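Local structure of protein with a SET domain within carboxy region (Cryptosporidium parvum, 4LDG) at residues W123-Y128 with K233-E238; Y130-E135 with R242-S247; C192-F197 with N203-A208. The protein is probably a histone H4 lysine methyltransferase, using the SET domain carried by this carboxy-terminal part of a longer protein. All coordinates share one frame; numbering follows the deposited sequence.

Following the chain from the N terminus, the first element used by any contact is helix 121-134, which supplies one side of two of them. Contact 1 closes a loop from residues 123-128 to strand 230-237; contact 2 closes one from residues 130-135 to strand 240-247. Because their segments alternate along the chain, these two loops cross, and they lay consecutive parts of one helix over neighbouring strands of one antiparallel sheet. Contact 3, the hairpin of strands 194-199 and 202-207, is nested inside both loops and belongs to a second antiparallel sheet. Leu243 packs on Tyr195, Phe197 and Ile206 and Val234 on Phe197, so the helix-bearing sheet also meets the hairpin.

Contact 1: residues W123-Y128 with K233-E238; sequences WKKIIY and KVLMIE
Leu235 reaches from its strand to the helix and divides its two methyls between two helical residues. Leu235 CD1 sits 4.0 Å from Tyr128 CB and equally near the backbone carbon of Tyr128, while Leu235 CD2 lies 3.9 Å from Lys125 CG. Lys125 starts with CG anti to its own nitrogen (chi1 -179°) and stays extended beyond it, so that the aliphatic chain passes obliquely across the leucine methyl and Lys125 CE lies 4.2 Å from Leu235 CD2. Two residues earlier on the strand, Lys233 lends CD to the Tyr128 ring, 4.3 Å from Tyr128 CE2, a loose, oblique approach of a methylene to an aromatic carbon. No hydrogen bond joins the two segments.

In the next shell, the Tyr128 hydroxyl is hydrogen-bonded to Asp161 O; Lys124 O lies over one face of the ring, toward the rim. The Tyr128 ring also meets that of Phe244, on the neighbouring strand 240-247. Backbone bonds of Lys233 with Phe244 and Leu235 with Arg242 fix the strand that presents the leucine, which further touches Lys129 and Ile132 of the same helix.

The axes of helix 123-128 and strand 233-237 cross at -73° and come within 10.2 Å, a helix laid over the border strand of a sheet in the SET-domain fold. With carbon meeting carbon throughout, the join rests on dispersion and the hydrophobic effect, and the lysines contribute through their aliphatic stems.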
loop_
_atom_site.group_PDB
_atom_site.type_symbol
_atom_site.label_atom_id
_atom_site.label_comp_id
_atom_site.label_asym_id
_atom_site.label_seq_id
_atom_site.Cartn_x
_atom_site.Cartn_y
_atom_site.Cartn_z
ATOM N N TRP A 123 16.621 -9.361 1.112
ATOM C CA TRP A 123 16.250 -8.620 2.299
ATOM C C TRP A 123 15.126 -7.615 2.069
ATOM O O TRP A 123 14.376 -7.346 2.974
ATOM C CB TRP A 123 17.474 -7.969 2.956
ATOM C CG TRP A 123 18.225 -8.938 3.740
ATOM C CD1 TRP A 123 19.346 -9.584 3.360
ATOM C CD2 TRP A 123 17.889 -9.446 5.037
ATOM N NE1 TRP A 123 19.751 -10.430 4.336
ATOM C CE2 TRP A 123 18.879 -10.364 5.385
ATOM C CE3 TRP A 123 16.865 -9.181 5.954
ATOM C CZ2 TRP A 123 18.879 -11.049 6.605
ATOM C CZ3 TRP A 123 16.878 -9.860 7.194
ATOM C CH2 TRP A 123 17.865 -10.773 7.495
ATOM N N LYS A 124 14.963 -7.089 0.868
ATOM C CA LYS A 124 13.743 -6.324 0.603
ATOM C C LYS A 124 12.491 -7.186 0.689
ATOM O O LYS A 124 11.463 -6.748 1.239
ATOM C CB LYS A 124 13.783 -5.682 -0.775
ATOM C CG LYS A 124 14.775 -4.549 -0.927
ATOM C CD LYS A 124 14.930 -4.237 -2.409
ATOM C CE LYS A 124 15.533 -2.859 -2.596
ATOM N NZ LYS A 124 16.083 -2.757 -3.963
ATOM N N LYS A 125 12.572 -8.393 0.122
ATOM C CA LYS A 125 11.478 -9.342 0.218
ATOM C C LYS A 125 11.125 -9.642 1.683
ATOM O O LYS A 125 9.957 -9.687 2.048
ATOM C CB LYS A 125 11.831 -10.649 -0.495
ATOM C CG LYS A 125 10.710 -11.694 -0.463
ATOM C CD LYS A 125 11.123 -13.054 -1.011
ATOM C CE LYS A 125 9.890 -13.943 -1.162
ATOM N NZ LYS A 125 10.180 -15.377 -1.512
ATOM N N ILE A 126 12.128 -9.838 2.521
ATOM C CA ILE A 126 11.873 -10.093 3.929
ATOM C C ILE A 126 11.096 -8.934 4.539
ATOM O O ILE A 126 10.084 -9.136 5.203
ATOM C CB ILE A 126 13.190 -10.405 4.678
ATOM C CG1 ILE A 126 13.637 -11.829 4.291
ATOM C CG2 ILE A 126 13.037 -10.251 6.188
ATOM C CD1 ILE A 126 15.116 -12.092 4.436
ATOM N N ILE A 127 11.535 -7.722 4.280
ATOM C CA ILE A 127 10.852 -6.535 4.798
ATOM C C ILE A 127 9.424 -6.365 4.246
ATOM O O ILE A 127 8.493 -6.076 5.001
ATOM C CB ILE A 127 11.685 -5.258 4.515
ATOM C CG1 ILE A 127 13.061 -5.366 5.198
ATOM C CG2 ILE A 127 10.954 -3.995 4.984
ATOM C CD1 ILE A 127 12.991 -5.453 6.716
ATOM N N TYR A 128 9.239 -6.558 2.953
ATOM C CA TYR A 128 7.917 -6.444 2.351
ATOM C C TYR A 128 6.924 -7.445 2.929
ATOM O O TYR A 128 5.812 -7.096 3.332
ATOM C CB TYR A 128 8.044 -6.637 0.824
ATOM C CG TYR A 128 8.797 -5.515 0.113
ATOM C CD1 TYR A 128 8.808 -4.224 0.604
ATOM C CD2 TYR A 128 9.472 -5.757 -1.064
ATOM C CE1 TYR A 128 9.458 -3.221 -0.056
ATOM C CE2 TYR A 128 10.154 -4.753 -1.726
ATOM C CZ TYR A 128 10.122 -3.476 -1.227
ATOM O OH TYR A 128 10.813 -2.454 -1.889
ATOM N N LYS A 233 4.323 -4.654 -6.979
ATOM C CA LYS A 233 5.060 -5.875 -6.794
ATOM C C LYS A 233 4.083 -6.875 -6.217
ATOM O O LYS A 233 3.028 -6.496 -5.731
ATOM C CB LYS A 233 6.250 -5.650 -5.858
ATOM C CG LYS A 233 7.397 -5.004 -6.588
ATOM C CD LYS A 233 8.603 -4.802 -5.699
ATOM C CE LYS A 233 9.772 -4.138 -6.446
ATOM N NZ LYS A 233 9.914 -4.528 -7.885
ATOM N N VAL A 234 4.411 -8.148 -6.324
ATOM C CA VAL A 234 3.577 -9.208 -5.767
ATOM C C VAL A 234 4.458 -10.132 -4.936
ATOM O O VAL A 234 5.572 -10.419 -5.331
ATOM C CB VAL A 234 2.845 -10.032 -6.854
ATOM C CG1 VAL A 234 2.133 -11.229 -6.231
ATOM C CG2 VAL A 234 1.811 -9.185 -7.565
ATOM N N LEU A 235 3.950 -10.544 -3.781
ATOM C CA LEU A 235 4.504 -11.646 -3.020
ATOM C C LEU A 235 3.457 -12.721 -2.909
ATOM O O LEU A 235 2.305 -12.441 -2.540
ATOM C CB LEU A 235 4.874 -11.224 -1.597
ATOM C CG LEU A 235 6.083 -10.304 -1.384
ATOM C CD1 LEU A 235 6.386 -10.192 0.104
ATOM C CD2 LEU A 235 7.322 -10.768 -2.141
ATOM N N MET A 236 3.868 -13.950 -3.193
ATOM C CA MET A 236 3.031 -15.100 -2.924
ATOM C C MET A 236 3.245 -15.456 -1.471
ATOM O O MET A 236 4.360 -15.755 -1.093
ATOM C CB MET A 236 3.414 -16.282 -3.819
ATOM C CG MET A 236 3.337 -15.962 -5.301
ATOM S SD MET A 236 1.695 -15.468 -5.876
ATOM C CE MET A 236 0.818 -17.013 -5.654
ATOM N N ILE A 237 2.184 -15.376 -0.670
ATOM C CA ILE A 237 2.234 -15.669 0.747
ATOM C C ILE A 237 1.111 -16.632 1.020
ATOM O O ILE A 237 -0.039 -16.336 0.715
ATOM C CB ILE A 237 2.041 -14.418 1.597
ATOM C CG1 ILE A 237 3.271 -13.544 1.473
ATOM C CG2 ILE A 237 1.801 -14.799 3.056
ATOM C CD1 ILE A 237 3.105 -12.156 2.031
ATOM N N GLU A 238 1.438 -17.803 1.561
ATOM C CA GLU A 238 0.432 -18.806 1.891
ATOM C C GLU A 238 -0.518 -19.070 0.701
ATOM O O GLU A 238 -1.734 -19.150 0.850
ATOM C CB GLU A 238 -0.305 -18.398 3.178
ATOM C CG GLU A 238 0.585 -18.488 4.421
ATOM C CD GLU A 238 -0.068 -17.944 5.694
ATOM O OE1 GLU A 238 0.093 -16.724 5.997
ATOM O OE2 GLU A 238 -0.720 -18.744 6.408
#

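Contact 2: residues Y130-E135 with R242-S247; sequences YCILNE and RLFFVS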
loop_
_atom_site.group_PDB
_atom_site.type_symbol
_atom_site.label_atom_id
_atom_site.label_comp_id
_atom_site.label_asym_id
_atom_site.label_seq_id
_atom_site.Cartn_x
_atom_site.Cartn_y
_atom_site.Cartn_z
ATOM N N TYR A 130 7.150 -8.874 5.792
ATOM C CA TYR A 130 6.837 -8.461 7.150
ATOM C C TYR A 130 5.802 -7.334 7.182
ATOM O O TYR A 130 4.899 -7.359 8.002
ATOM C CB TYR A 130 8.106 -8.047 7.904
ATOM C CG TYR A 130 7.884 -7.792 9.383
ATOM C CD1 TYR A 130 8.023 -8.824 10.327
ATOM C CD2 TYR A 130 7.543 -6.535 9.838
ATOM C CE1 TYR A 130 7.842 -8.600 11.670
ATOM C CE2 TYR A 130 7.335 -6.293 11.185
ATOM C CZ TYR A 130 7.480 -7.333 12.097
ATOM O OH TYR A 130 7.268 -7.081 13.433
ATOM N N CYS A 131 5.954 -6.319 6.336
ATOM C CA CYS A 131 4.976 -5.193 6.315
ATOM C C CYS A 131 3.577 -5.659 5.876
ATOM O O CYS A 131 2.557 -5.253 6.436
ATOM C CB CYS A 131 5.438 -4.089 5.392
ATOM S SG CYS A 131 7.005 -3.316 5.826
ATOM N N ILE A 132 3.532 -6.540 4.890
ATOM C CA ILE A 132 2.250 -7.037 4.419
ATOM C C ILE A 132 1.489 -7.719 5.551
ATOM O O ILE A 132 0.315 -7.445 5.771
ATOM C CB ILE A 132 2.406 -8.011 3.242
ATOM C CG1 ILE A 132 2.821 -7.234 2.008
ATOM C CG2 ILE A 132 1.066 -8.693 2.954
ATOM C CD1 ILE A 132 3.224 -8.097 0.841
ATOM N N LEU A 133 2.171 -8.606 6.275
ATOM C CA LEU A 133 1.500 -9.466 7.256
ATOM C C LEU A 133 1.262 -8.797 8.604
ATOM O O LEU A 133 0.337 -9.177 9.301
ATOM C CB LEU A 133 2.282 -10.765 7.439
ATOM C CG LEU A 133 2.208 -11.717 6.243
ATOM C CD1 LEU A 133 3.220 -12.816 6.361
ATOM C CD2 LEU A 133 0.815 -12.309 6.098
ATOM N N ASN A 134 2.069 -7.807 8.970
ATOM C CA ASN A 134 1.863 -7.080 10.233
ATOM C C ASN A 134 1.245 -5.701 10.029
ATOM O O ASN A 134 1.244 -4.898 10.935
ATOM C CB ASN A 134 3.200 -6.959 10.983
ATOM C CG ASN A 134 3.742 -8.305 11.373
ATOM O OD1 ASN A 134 3.139 -9.003 12.180
ATOM N ND2 ASN A 134 4.855 -8.703 10.773
ATOM N N GLU A 135 0.754 -5.428 8.820
ATOM C CA GLU A 135 -0.001 -4.207 8.510
ATOM C C GLU A 135 0.816 -2.942 8.688
ATOM O O GLU A 135 0.327 -1.962 9.218
ATOM C CB GLU A 135 -1.287 -4.110 9.342
ATOM C CG GLU A 135 -2.233 -5.293 9.214
ATOM C CD GLU A 135 -3.095 -5.271 7.959
ATOM O OE1 GLU A 135 -2.978 -4.332 7.127
ATOM O OE2 GLU A 135 -3.910 -6.209 7.795
ATOM N N ARG A 242 -0.271 -11.332 -2.975
ATOM C CA ARG A 242 -0.518 -10.074 -2.286
ATOM C C ARG A 242 0.136 -8.978 -3.096
ATOM O O ARG A 242 1.392 -8.966 -3.270
ATOM C CB ARG A 242 0.091 -10.091 -0.884
ATOM C CG ARG A 242 -0.264 -11.346 -0.087
ATOM C CD ARG A 242 -1.744 -11.412 0.240
ATOM N NE ARG A 242 -2.069 -10.336 1.174
ATOM C CZ ARG A 242 -2.083 -10.448 2.498
ATOM N NH1 ARG A 242 -1.795 -11.611 3.101
ATOM N NH2 ARG A 242 -2.364 -9.389 3.234
ATOM N N LEU A 243 -0.699 -8.041 -3.559
ATOM C CA LEU A 243 -0.259 -7.000 -4.477
ATOM C C LEU A 243 -0.074 -5.714 -3.682
ATOM O O LEU A 243 -0.967 -5.317 -2.899
ATOM C CB LEU A 243 -1.314 -6.817 -5.580
ATOM C CG LEU A 243 -1.177 -5.720 -6.658
ATOM C CD1 LEU A 243 -0.004 -6.008 -7.592
ATOM C CD2 LEU A 243 -2.470 -5.615 -7.451
ATOM N N PHE A 244 1.072 -5.058 -3.897
ATOM C CA PHE A 244 1.415 -3.864 -3.141
ATOM C C PHE A 244 2.228 -2.875 -3.939
ATOM O O PHE A 244 2.866 -3.219 -4.976
ATOM C CB PHE A 244 2.159 -4.203 -1.813
ATOM C CG PHE A 244 3.507 -4.889 -1.990
ATOM C CD1 PHE A 244 4.690 -4.190 -1.862
ATOM C CD2 PHE A 244 3.580 -6.236 -2.272
ATOM C CE1 PHE A 244 5.919 -4.824 -2.028
ATOM C CE2 PHE A 244 4.796 -6.876 -2.446
ATOM C CZ PHE A 244 5.965 -6.177 -2.322
ATOM N N PHE A 245 2.201 -1.636 -3.439
ATOM C CA PHE A 245 2.925 -0.534 -4.046
ATOM C C PHE A 245 4.232 -0.290 -3.314
ATOM O O PHE A 245 4.293 -0.396 -2.087
ATOM C CB PHE A 245 2.087 0.715 -3.943
ATOM C CG PHE A 245 0.872 0.702 -4.815
ATOM C CD1 PHE A 245 0.994 0.713 -6.180
ATOM C CD2 PHE A 245 -0.401 0.739 -4.253
ATOM C CE1 PHE A 245 -0.124 0.757 -6.977
ATOM C CE2 PHE A 245 -1.516 0.772 -5.042
ATOM C CZ PHE A 245 -1.374 0.784 -6.406
ATOM N N VAL A 246 5.282 0.004 -4.068
ATOM C CA VAL A 246 6.512 0.543 -3.492
ATOM C C VAL A 246 6.872 1.805 -4.240
ATOM O O VAL A 246 6.496 1.970 -5.386
ATOM C CB VAL A 246 7.675 -0.455 -3.547
ATOM C CG1 VAL A 246 7.315 -1.717 -2.785
ATOM C CG2 VAL A 246 8.033 -0.816 -4.963
ATOM N N SER A 247 7.577 2.711 -3.578
ATOM C CA SER A 247 7.933 3.982 -4.178
ATOM C C SER A 247 9.067 3.818 -5.180
ATOM O O SER A 247 9.967 3.024 -4.974
ATOM C CB SER A 247 8.361 4.956 -3.089
ATOM O OG SER A 247 9.455 4.416 -2.356
#
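The guanidinium of Arg242 carries Ile132 CG2 over one face, offset toward the rim and 3.5 Å from Arg242 NH2, while Leu133 CD2 approaches Arg242 NH1 obliquely at 4.0 Å. The other flat group, the Phe244 ring, has Arg242 O in its plane at the edge; Ile132 CD1 comes to it at a slant, 3.6 Å from Phe244 CD2. Ile132 is therefore the centre of the contact, its two branches serving different partners. With CG1 beside the backbone nitrogen (chi1 -72°), CD1 is carried to the phenylalanine, and CG2 takes the arginine. The arginine chain bends at chi2 and chi3, folding its head back over the isoleucine, and the two side chains run past each other in opposite senses.

Within the helix, Asn134 ND2 bonds back to Tyr130 O at 3.1 Å, and that oxygen also takes the Asn134 backbone N-H from the other face of its plane. The same ND2 lies over the centre of the Tyr130 ring. Glu135, with positive phi, finishes the helix in a Schellman motif.

Further out, Glu166 makes a salt bridge with Arg242 NE, while Glu135 bridges to Lys168. Phe163 of strand 163-166 meets the Phe244 ring and touches Ile132. Helix 121-134 thus packs on strand 240-247, the middle strand of a three-stranded antiparallel sheet of the SET domain, the axes of residues 130-134 and 242-247 running at 113°.

No hydrogen bond crosses between the segments; methyl groups pack on an aromatic ring and on the flat, weakly solvated face of a charged guanidinium, while NE points to Glu166, which probably helps keep the charged head at the border of a buried aliphatic and aromatic layer.

Contact 3: residues C192-F197 with N203-A208; sequences CYMYYF and NYCIDA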
loop_
_atom_site.group_PDB
_atom_site.type_symbol
_atom_site.label_atom_id
_atom_site.label_comp_id
_atom_site.label_asym_id
_atom_site.label_seq_id
_atom_site.Cartn_x
_atom_site.Cartn_y
_atom_site.Cartn_z
ATOM N N CYS A 192 -15.668 1.205 -10.695
ATOM C CA CYS A 192 -15.158 -0.128 -10.643
ATOM C C CYS A 192 -13.660 -0.038 -10.411
ATOM O O CYS A 192 -12.919 0.494 -11.242
ATOM C CB CYS A 192 -15.529 -0.805 -11.948
ATOM S SG CYS A 192 -14.590 -2.251 -12.358
ATOM N N TYR A 193 -13.228 -0.510 -9.250
ATOM C CA TYR A 193 -11.833 -0.446 -8.863
ATOM C C TYR A 193 -11.309 -1.870 -8.904
ATOM O O TYR A 193 -11.178 -2.521 -7.874
ATOM C CB TYR A 193 -11.689 0.116 -7.442
ATOM C CG TYR A 193 -12.090 1.574 -7.231
ATOM C CD1 TYR A 193 -11.133 2.572 -7.161
ATOM C CD2 TYR A 193 -13.418 1.943 -7.050
ATOM C CE1 TYR A 193 -11.477 3.896 -6.935
ATOM C CE2 TYR A 193 -13.776 3.272 -6.837
ATOM C CZ TYR A 193 -12.796 4.241 -6.774
ATOM O OH TYR A 193 -13.134 5.557 -6.555
ATOM N N MET A 194 -11.039 -2.364 -10.101
ATOM C CA MET A 194 -10.588 -3.729 -10.268
ATOM C C MET A 194 -9.211 -3.704 -10.868
ATOM O O MET A 194 -8.900 -2.868 -11.729
ATOM C CB MET A 194 -11.537 -4.530 -11.159
ATOM C CG MET A 194 -12.942 -4.645 -10.607
ATOM S SD MET A 194 -14.089 -5.657 -11.582
ATOM C CE MET A 194 -13.421 -7.295 -11.417
ATOM N N TYR A 195 -8.382 -4.631 -10.411
ATOM C CA TYR A 195 -7.017 -4.705 -10.870
ATOM C C TYR A 195 -6.707 -6.129 -11.335
ATOM O O TYR A 195 -6.490 -7.044 -10.514
ATOM C CB TYR A 195 -6.075 -4.262 -9.756
ATOM C CG TYR A 195 -4.697 -4.002 -10.241
ATOM C CD1 TYR A 195 -4.241 -2.716 -10.386
ATOM C CD2 TYR A 195 -3.860 -5.033 -10.616
ATOM C CE1 TYR A 195 -2.973 -2.469 -10.868
ATOM C CE2 TYR A 195 -2.593 -4.792 -11.093
ATOM C CZ TYR A 195 -2.156 -3.512 -11.235
ATOM O OH TYR A 195 -0.890 -3.236 -11.710
ATOM N N TYR A 196 -6.682 -6.294 -12.653
ATOM C CA TYR A 196 -6.219 -7.536 -13.310
ATOM C C TYR A 196 -4.699 -7.536 -13.391
ATOM O O TYR A 196 -4.118 -6.536 -13.806
ATOM C CB TYR A 196 -6.765 -7.671 -14.748
ATOM C CG TYR A 196 -8.284 -7.850 -14.846
ATOM C CD1 TYR A 196 -8.882 -9.103 -14.665
ATOM C CD2 TYR A 196 -9.120 -6.775 -15.096
ATOM C CE1 TYR A 196 -10.259 -9.272 -14.731
ATOM C CE2 TYR A 196 -10.503 -6.948 -15.185
ATOM C CZ TYR A 196 -11.065 -8.202 -15.000
ATOM O OH TYR A 196 -12.441 -8.381 -15.085
ATOM N N PHE A 197 -4.094 -8.674 -13.038
ATOM C CA PHE A 197 -2.654 -8.919 -13.122
ATOM C C PHE A 197 -2.346 -10.412 -13.264
ATOM O O PHE A 197 -3.201 -11.286 -13.023
ATOM C CB PHE A 197 -1.894 -8.376 -11.885
ATOM C CG PHE A 197 -2.284 -9.025 -10.576
ATOM C CD1 PHE A 197 -1.453 -9.961 -9.965
ATOM C CD2 PHE A 197 -3.465 -8.683 -9.941
ATOM C CE1 PHE A 197 -1.799 -10.538 -8.760
ATOM C CE2 PHE A 197 -3.841 -9.275 -8.751
ATOM C CZ PHE A 197 -2.997 -10.202 -8.152
ATOM N N ASN A 203 -3.589 -15.864 -13.816
ATOM C CA ASN A 203 -4.284 -14.596 -13.936
ATOM C C ASN A 203 -5.180 -14.367 -12.750
ATOM O O ASN A 203 -5.920 -15.255 -12.343
ATOM C CB ASN A 203 -5.136 -14.556 -15.201
ATOM C CG ASN A 203 -4.301 -14.612 -16.465
ATOM O OD1 ASN A 203 -3.240 -13.983 -16.565
ATOM N ND2 ASN A 203 -4.766 -15.380 -17.429
ATOM N N TYR A 204 -5.103 -13.168 -12.182
ATOM C CA TYR A 204 -5.911 -12.824 -11.028
ATOM C C TYR A 204 -6.597 -11.485 -11.259
ATOM O O TYR A 204 -6.258 -10.731 -12.183
ATOM C CB TYR A 204 -5.051 -12.726 -9.765
ATOM C CG TYR A 204 -4.356 -14.013 -9.283
ATOM C CD1 TYR A 204 -4.955 -14.845 -8.355
ATOM C CD2 TYR A 204 -3.083 -14.340 -9.712
ATOM C CE1 TYR A 204 -4.318 -15.996 -7.883
ATOM C CE2 TYR A 204 -2.434 -15.478 -9.251
ATOM C CZ TYR A 204 -3.051 -16.308 -8.336
ATOM O OH TYR A 204 -2.394 -17.443 -7.880
ATOM N N CYS A 205 -7.580 -11.207 -10.422
ATOM C CA CYS A 205 -8.151 -9.896 -10.365
ATOM C C CYS A 205 -8.411 -9.540 -8.905
ATOM O O CYS A 205 -8.942 -10.355 -8.164
ATOM C CB CYS A 205 -9.449 -9.838 -11.161
ATOM S SG CYS A 205 -10.157 -8.170 -11.168
ATOM N N ILE A 206 -8.022 -8.334 -8.495
ATOM C CA ILE A 206 -8.418 -7.837 -7.198
ATOM C C ILE A 206 -9.511 -6.814 -7.387
ATOM O O ILE A 206 -9.292 -5.761 -8.006
ATOM C CB ILE A 206 -7.254 -7.246 -6.407
ATOM C CG1 ILE A 206 -6.310 -8.369 -5.953
ATOM C CG2 ILE A 206 -7.768 -6.550 -5.155
ATOM C CD1 ILE A 206 -4.891 -7.914 -5.668
ATOM N N ASP A 207 -10.693 -7.143 -6.861
ATOM C CA ASP A 207 -11.840 -6.252 -6.897
ATOM C C ASP A 207 -11.927 -5.458 -5.600
ATOM O O ASP A 207 -12.356 -5.990 -4.597
ATOM C CB ASP A 207 -13.152 -7.032 -7.102
ATOM C CG ASP A 207 -14.343 -6.110 -7.247
ATOM O OD1 ASP A 207 -14.101 -4.891 -7.301
ATOM O OD2 ASP A 207 -15.515 -6.582 -7.281
ATOM N N ALA A 208 -11.561 -4.174 -5.649
ATOM C CA ALA A 208 -11.688 -3.265 -4.495
ATOM C C ALA A 208 -12.884 -2.283 -4.617
ATOM O O ALA A 208 -12.904 -1.229 -3.972
ATOM C CB ALA A 208 -10.380 -2.494 -4.316
#
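Phe197 holds its ring between its own nitrogen and carbonyl carbon (chi1 63°), a turn that swings it across this antiparallel beta hairpin of the SET domain onto Tyr204 and Ile206. Tyr204 CB lies over one face of the Phe197 ring, 4.0 Å from the centroid, a CH-pi contact; the two rings run nearly parallel, planes at 19°, but slide so far apart that they barely overlap. Ile206 CD1 meets Phe197 CE2 obliquely at 3.5 Å. These side chains face Pro241 and Leu243 of strand 240-247.

Met194, Tyr196, Cys205 and Asp207 point to the opposite face, where Tyr196 and Asp207 touch helix 175-187. Cys205 SG, anti to its nitrogen (chi1 -177°), is carried over the face of the Tyr196 ring. Asp207 is hydrogen-bonded to Tyr185 of that helix and to Thr209, and Tyr196 OH to Glu182.

Between the strands, Tyr195 and Ile206 exchange two backbone bonds, as do Phe197 and Tyr204; Ala208 N adds another to Tyr193 O at 2.8 Å. The non-hydrogen-bonded pairs, Met194 with Asp207 and Tyr196 with Cys205, alternate with them. Cys205 SG sits 3.8 Å from the Tyr196 ring centroid, only 13° off the ring normal, a sulfur-aromatic contact.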